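Local coordinates for 1,4-dihydroxy-6-naphtoate synthase (Archaeoglobus fulgidus, PDB 1ZBM), which probably converts cyclic dehypoxanthinylfutalosinate into 1,4-dihydroxy-6-naphthoate and dihydroxyacetone, a step in menaquinone biosynthesis, at residues T17-D22 / Y225-D230; E153-Y158 / K235-M240. All blocks are in the same frame, centred on the assembly; numbering follows the deposited sequence.

Contact 1 of 2, residues T17-D22 / Y225-D230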
loop_
_atom_site.group_PDB
_atom_site.type_symbol
_atom_site.label_atom_id
_atom_site.label_comp_id
_atom_site.label_asym_id
_atom_site.label_seq_id
_atom_site.Cartn_x
_atom_site.Cartn_y
_atom_site.Cartn_z
ATOM N N THR A 17 -1.035 6.606 5.573
ATOM C CA THR A 17 -0.283 5.789 6.517
ATOM C C THR A 17 1.052 6.246 7.087
ATOM O O THR A 17 1.777 7.017 6.468
ATOM C CB THR A 17 -0.056 4.406 5.900
ATOM O OG1 THR A 17 0.751 4.534 4.716
ATOM C CG2 THR A 17 -1.386 3.781 5.534
ATOM N N PRO A 18 1.394 5.746 8.289
ATOM C CA PRO A 18 2.649 6.083 8.972
ATOM C C PRO A 18 3.789 5.289 8.344
ATOM O O PRO A 18 4.425 4.475 9.007
ATOM C CB PRO A 18 2.399 5.654 10.422
ATOM C CG PRO A 18 0.903 5.357 10.493
ATOM C CD PRO A 18 0.576 4.855 9.129
ATOM N N ASP A 19 4.017 5.502 7.053
ATOM C CA ASP A 19 5.083 4.809 6.347
ATOM C C ASP A 19 5.915 5.817 5.563
ATOM O O ASP A 19 5.399 6.832 5.082
ATOM C CB ASP A 19 4.512 3.756 5.394
ATOM C CG ASP A 19 3.674 2.709 6.111
ATOM O OD1 ASP A 19 4.182 2.087 7.066
ATOM O OD2 ASP A 19 2.511 2.507 5.715
ATOM N N ALA A 20 7.205 5.523 5.441
ATOM C CA ALA A 20 8.144 6.385 4.732
ATOM C C ALA A 20 7.661 6.731 3.330
ATOM O O ALA A 20 7.530 7.905 2.982
ATOM C CB ALA A 20 9.507 5.704 4.661
ATOM N N ASP A 21 7.391 5.707 2.527
ATOM C CA ASP A 21 6.933 5.933 1.166
ATOM C C ASP A 21 5.749 6.899 1.150
ATOM O O ASP A 21 5.646 7.752 0.267
ATOM C CB ASP A 21 6.550 4.602 0.512
ATOM C CG ASP A 21 5.422 3.900 1.240
ATOM O OD1 ASP A 21 4.331 3.780 0.652
ATOM O OD2 ASP A 21 5.622 3.481 2.397
ATOM N N ASP A 22 4.869 6.781 2.139
ATOM C CA ASP A 22 3.699 7.652 2.222
ATOM C C ASP A 22 4.057 9.084 2.630
ATOM O O ASP A 22 3.644 10.037 1.976
ATOM C CB ASP A 22 2.676 7.067 3.197
ATOM C CG ASP A 22 1.415 7.874 3.257
ATOM O OD1 ASP A 22 1.455 9.021 3.766
ATOM O OD2 ASP A 22 0.368 7.374 2.792
ATOM N N TYR A 225 9.191 7.720 9.864
ATOM C CA TYR A 225 8.558 6.419 9.711
ATOM C C TYR A 225 9.508 5.401 9.087
ATOM O O TYR A 225 9.081 4.325 8.672
ATOM C CB TYR A 225 7.301 6.533 8.849
ATOM C CG TYR A 225 6.250 7.456 9.415
ATOM C CD1 TYR A 225 5.768 7.288 10.711
ATOM C CD2 TYR A 225 5.727 8.497 8.653
ATOM C CE1 TYR A 225 4.791 8.135 11.229
ATOM C CE2 TYR A 225 4.750 9.345 9.169
ATOM C CZ TYR A 225 4.291 9.153 10.456
ATOM O OH TYR A 225 3.319 9.980 10.971
ATOM N N SER A 226 10.793 5.745 9.024
ATOM C CA SER A 226 11.807 4.872 8.427
ATOM C C SER A 226 11.954 3.524 9.120
ATOM O O SER A 226 12.369 2.543 8.502
ATOM C CB SER A 226 13.162 5.574 8.416
ATOM O OG SER A 226 13.543 5.942 9.729
ATOM N N ARG A 227 11.642 3.477 10.409
ATOM C CA ARG A 227 11.733 2.221 11.145
ATOM C C ARG A 227 13.141 1.609 11.109
ATOM O O ARG A 227 13.297 0.433 10.786
ATOM C CB ARG A 227 10.725 1.219 10.567
ATOM C CG ARG A 227 9.682 0.709 11.558
ATOM C CD ARG A 227 8.295 1.320 11.310
ATOM N NE ARG A 227 7.781 0.983 9.988
ATOM C CZ ARG A 227 6.699 1.527 9.437
ATOM N NH1 ARG A 227 6.003 2.443 10.099
ATOM N NH2 ARG A 227 6.330 1.173 8.209
ATOM N N GLY A 228 14.159 2.407 11.433
ATOM C CA GLY A 228 15.525 1.902 11.453
ATOM C C GLY A 228 16.285 1.955 10.135
ATOM O O GLY A 228 17.512 1.858 10.116
ATOM N N LEU A 229 15.562 2.100 9.031
ATOM C CA LEU A 229 16.181 2.176 7.722
ATOM C C LEU A 229 17.042 3.420 7.630
ATOM O O LEU A 229 16.654 4.483 8.111
ATOM C CB LEU A 229 15.119 2.266 6.629
ATOM C CG LEU A 229 14.200 1.079 6.365
ATOM C CD1 LEU A 229 13.056 1.512 5.447
ATOM C CD2 LEU A 229 15.003 -0.045 5.734
ATOM N N ASP A 230 18.210 3.281 7.007
ATOM C CA ASP A 230 19.109 4.406 6.807
ATOM C C ASP A 230 18.506 5.231 5.673
ATOM O O ASP A 230 17.539 4.800 5.036
ATOM C CB ASP A 230 20.499 3.891 6.439
ATOM C CG ASP A 230 20.445 2.659 5.551
ATOM O OD1 ASP A 230 20.324 2.805 4.316
ATOM O OD2 ASP A 230 20.511 1.536 6.094
HETATM O O HOH W 1 8.348 2.795 6.175
#

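Contact 2 of 2, residues E153-Y158 / K235-M240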
loop_
_atom_site.group_PDB
_atom_site.type_symbol
_atom_site.label_atom_id
_atom_site.label_comp_id
_atom_site.label_asym_id
_atom_site.label_seq_id
_atom_site.Cartn_x
_atom_site.Cartn_y
_atom_site.Cartn_z
ATOM N N GLU A 153 8.484 -2.078 4.587
ATOM C CA GLU A 153 9.912 -2.139 4.309
ATOM C C GLU A 153 10.588 -3.465 4.642
ATOM O O GLU A 153 11.786 -3.641 4.395
ATOM C CB GLU A 153 10.665 -0.978 4.990
ATOM C CG GLU A 153 10.762 -1.058 6.510
ATOM C CD GLU A 153 9.495 -0.627 7.216
ATOM O OE1 GLU A 153 9.478 -0.683 8.467
ATOM O OE2 GLU A 153 8.525 -0.224 6.531
ATOM N N GLY A 154 9.828 -4.405 5.192
ATOM C CA GLY A 154 10.395 -5.701 5.521
ATOM C C GLY A 154 10.842 -6.411 4.254
ATOM O O GLY A 154 11.861 -7.100 4.248
ATOM N N GLN A 155 10.074 -6.226 3.178
ATOM C CA GLN A 155 10.365 -6.844 1.887
ATOM C C GLN A 155 11.783 -6.590 1.366
ATOM O O GLN A 155 12.260 -7.325 0.504
ATOM C CB GLN A 155 9.326 -6.404 0.835
ATOM C CG GLN A 155 9.136 -4.892 0.702
ATOM C CD GLN A 155 8.087 -4.487 -0.345
ATOM O OE1 GLN A 155 8.338 -4.531 -1.550
ATOM N NE2 GLN A 155 6.906 -4.091 0.125
ATOM N N ILE A 156 12.457 -5.561 1.873
ATOM C CA ILE A 156 13.826 -5.283 1.434
ATOM C C ILE A 156 14.817 -5.259 2.589
ATOM O O ILE A 156 15.944 -4.793 2.420
ATOM C CB ILE A 156 13.962 -3.916 0.716
ATOM C CG1 ILE A 156 13.729 -2.782 1.724
ATOM C CG2 ILE A 156 12.999 -3.851 -0.480
ATOM C CD1 ILE A 156 13.954 -1.399 1.153
ATOM N N THR A 157 14.396 -5.745 3.753
ATOM C CA THR A 157 15.259 -5.761 4.926
ATOM C C THR A 157 15.296 -7.096 5.667
ATOM O O THR A 157 16.142 -7.299 6.541
ATOM C CB THR A 157 14.832 -4.696 5.947
ATOM O OG1 THR A 157 15.836 -4.584 6.964
ATOM C CG2 THR A 157 13.517 -5.076 6.607
ATOM N N TYR A 158 14.394 -8.008 5.314
ATOM C CA TYR A 158 14.322 -9.303 5.980
ATOM C C TYR A 158 15.661 -10.032 6.090
ATOM O O TYR A 158 15.910 -10.740 7.069
ATOM C CB TYR A 158 13.264 -10.188 5.288
ATOM C CG TYR A 158 13.614 -10.620 3.879
ATOM C CD1 TYR A 158 14.584 -11.585 3.651
ATOM C CD2 TYR A 158 12.986 -10.052 2.772
ATOM C CE1 TYR A 158 14.926 -11.977 2.362
ATOM C CE2 TYR A 158 13.325 -10.439 1.467
ATOM C CZ TYR A 158 14.299 -11.403 1.278
ATOM O OH TYR A 158 14.673 -11.783 0.008
ATOM N N LYS A 235 15.136 5.933 0.809
ATOM C CA LYS A 235 14.907 6.580 -0.478
ATOM C C LYS A 235 14.550 5.505 -1.497
ATOM O O LYS A 235 13.608 5.651 -2.281
ATOM C CB LYS A 235 16.163 7.324 -0.944
ATOM C CG LYS A 235 15.963 8.808 -1.221
ATOM C CD LYS A 235 17.246 9.451 -1.722
ATOM C CE LYS A 235 18.370 9.308 -0.709
ATOM N NZ LYS A 235 19.675 9.827 -1.220
ATOM N N ARG A 236 15.312 4.417 -1.474
ATOM C CA ARG A 236 15.099 3.298 -2.385
ATOM C C ARG A 236 13.684 2.735 -2.226
ATOM O O ARG A 236 13.007 2.473 -3.217
ATOM C CB ARG A 236 16.145 2.211 -2.110
ATOM C CG ARG A 236 16.001 0.931 -2.926
ATOM C CD ARG A 236 17.027 -0.105 -2.450
ATOM N NE ARG A 236 16.556 -1.482 -2.609
ATOM C CZ ARG A 236 17.033 -2.517 -1.921
ATOM N NH1 ARG A 236 16.546 -3.734 -2.126
ATOM N NH2 ARG A 236 17.993 -2.333 -1.022
ATOM N N PHE A 237 13.243 2.562 -0.980
ATOM C CA PHE A 237 11.908 2.031 -0.703
ATOM C C PHE A 237 10.819 2.975 -1.194
ATOM O O PHE A 237 9.868 2.560 -1.865
ATOM C CB PHE A 237 11.714 1.800 0.803
ATOM C CG PHE A 237 10.377 1.200 1.156
ATOM C CD1 PHE A 237 10.082 -0.119 0.813
ATOM C CD2 PHE A 237 9.415 1.953 1.825
ATOM C CE1 PHE A 237 8.853 -0.678 1.128
ATOM C CE2 PHE A 237 8.182 1.405 2.144
ATOM C CZ PHE A 237 7.899 0.081 1.796
ATOM N N ALA A 238 10.956 4.245 -0.844
ATOM C CA ALA A 238 9.979 5.239 -1.251
ATOM C C ALA A 238 9.921 5.342 -2.771
ATOM O O ALA A 238 8.838 5.398 -3.344
ATOM C CB ALA A 238 10.327 6.594 -0.644
HETATM N N MSE A 239 11.082 5.367 -3.419
HETATM C CA MSE A 239 11.134 5.475 -4.871
HETATM C C MSE A 239 10.544 4.241 -5.564
HETATM O O MSE A 239 10.154 4.305 -6.734
HETATM C CB MSE A 239 12.576 5.707 -5.330
HETATM C CG MSE A 239 12.786 7.018 -6.083
HETATM SE SE MSE A 239 13.851 8.360 -5.140
HETATM C CE MSE A 239 15.572 7.459 -5.188
HETATM N N MSE A 240 10.480 3.129 -4.834
HETATM C CA MSE A 240 9.921 1.876 -5.348
HETATM C C MSE A 240 8.401 1.955 -5.480
HETATM O O MSE A 240 7.818 1.344 -6.376
HETATM C CB MSE A 240 10.262 0.708 -4.413
HETATM C CG MSE A 240 11.645 0.090 -4.631
HETATM SE SE MSE A 240 12.185 -1.135 -3.220
HETATM C CE MSE A 240 11.082 -2.673 -3.618
#

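Contact 1 of 2, residues T17-D22 / Y225-D230
The Tyr225 side chain, with CG anti to its carbonyl carbon (chi1 -60°), lays its ring flat over Pro18, while the Arg227 chain, bent at chi2 and chi3, curls back to bring its guanidinium to the same turn. Pro18 sits at the centre of an inverse gamma turn, and its CA lies 3.6 Å above the plane of the Tyr225 ring, over its centre. Pro18 CB completes this CH-pi packing, 3.5 Å from Tyr225 CE1; a proline, with its compact ring, suits packing against an aromatic face, and Ile44 of strand 39-44 touches both residues. With an alanine in place of Tyr225 that cover is gone, and Pro18 would probably be left beside a gap, its turn freer to shift.

Arg227 grips the turn with two nitrogens. NH1 donates to Pro18 O (2.8 Å), meeting it almost head-on along the carbonyl, though the oxygen is tilted somewhat out of the guanidinium plane. NH2 forms a salt bridge to Asp19 OD1 (2.6 Å), nearly straight at 174° and in that plane, using the anti lone pair of OD1, away from OD2; the two flat groups stand 86° apart. Tyr225 O lies over one face of the guanidinium. Arg227 and Gly228 are the central residues of a type I' beta turn from Ser226 to Leu229; a CB on Gly228 would press on the preceding carbonyl O. At the start of helix 20-30, Ala20 N donates to a water (3.0 Å) that in turn donates to Tyr225 O (3.0 Å).

Arg227 NE also forms a salt bridge with Glu153, and the Asp19 side chain touches His152, the predicted proton acceptor. One arginine thus pairs with two carboxylates beside the likely active site and is likely to help orient Asp19 through OD1.

Contact 2 of 2, residues E153-Y158 / K235-M240
Glu153 and Phe237 come nearest in backbone, 6.8 Å between their CA atoms, where a 3-10 turn (153-155) faces helix 231-241. Phe237 reaches across with CG anti to its backbone N (chi1 -178°) and slides its ring under the turn: Glu153 CB stands almost straight above the ring centre, 4.2 Å from the centroid, in a CH-pi contact, and Glu153 N lies 3.6 Å from Phe237 CZ. The Gln155 amide meets the same ring at its edge, NE2 4.1 Å from Phe237 CE1, with the two planes 82° apart.

Ile156 points its branches two ways. CD1 packs on Phe237 CB (3.9 Å), while CG2 rests against the methyl CE of Met240 (3.9 Å), a selenomethionine whose chain bends at chi3 to bring that end round. Arg236 lays one face of its guanidinium over Ile156 CB, with NH1 3.8 Å away; an apolar stem with a charged end suits this exposed margin.

Packing holds the segments together, and other residues take up the polar ends: Gln155 OE1 bonds Tyr241 OH, NE2 bonds His152 O, and buried Glu153 pairs with Arg227. Phe237 packs against the turn following His152, the predicted proton acceptor, probably helping to hold it.

The centres of the two contacts lie about 9 Å apart, on the same side of the chain's centre, and their segments alternate in sequence: 17-22, 153-158, 225-230, 235-240. Segment 17-22 follows strand 11-16 of one five-stranded sheet, and 153-158 follows strand 147-150 of the other, consistent with the two-lobed fold of the periplasmic-binding-protein clan. The later segments belong to the loop before helix 231-241 and to that helix itself. The contacts touch directly: Arg227 NE bridges to Glu153 OE1 at 2.8 Å, Leu229 packs on Glu153, and Asp21 on Phe237. The loop and helix thus tie together connections from both sheets beside His152, probably shaping the active-site region.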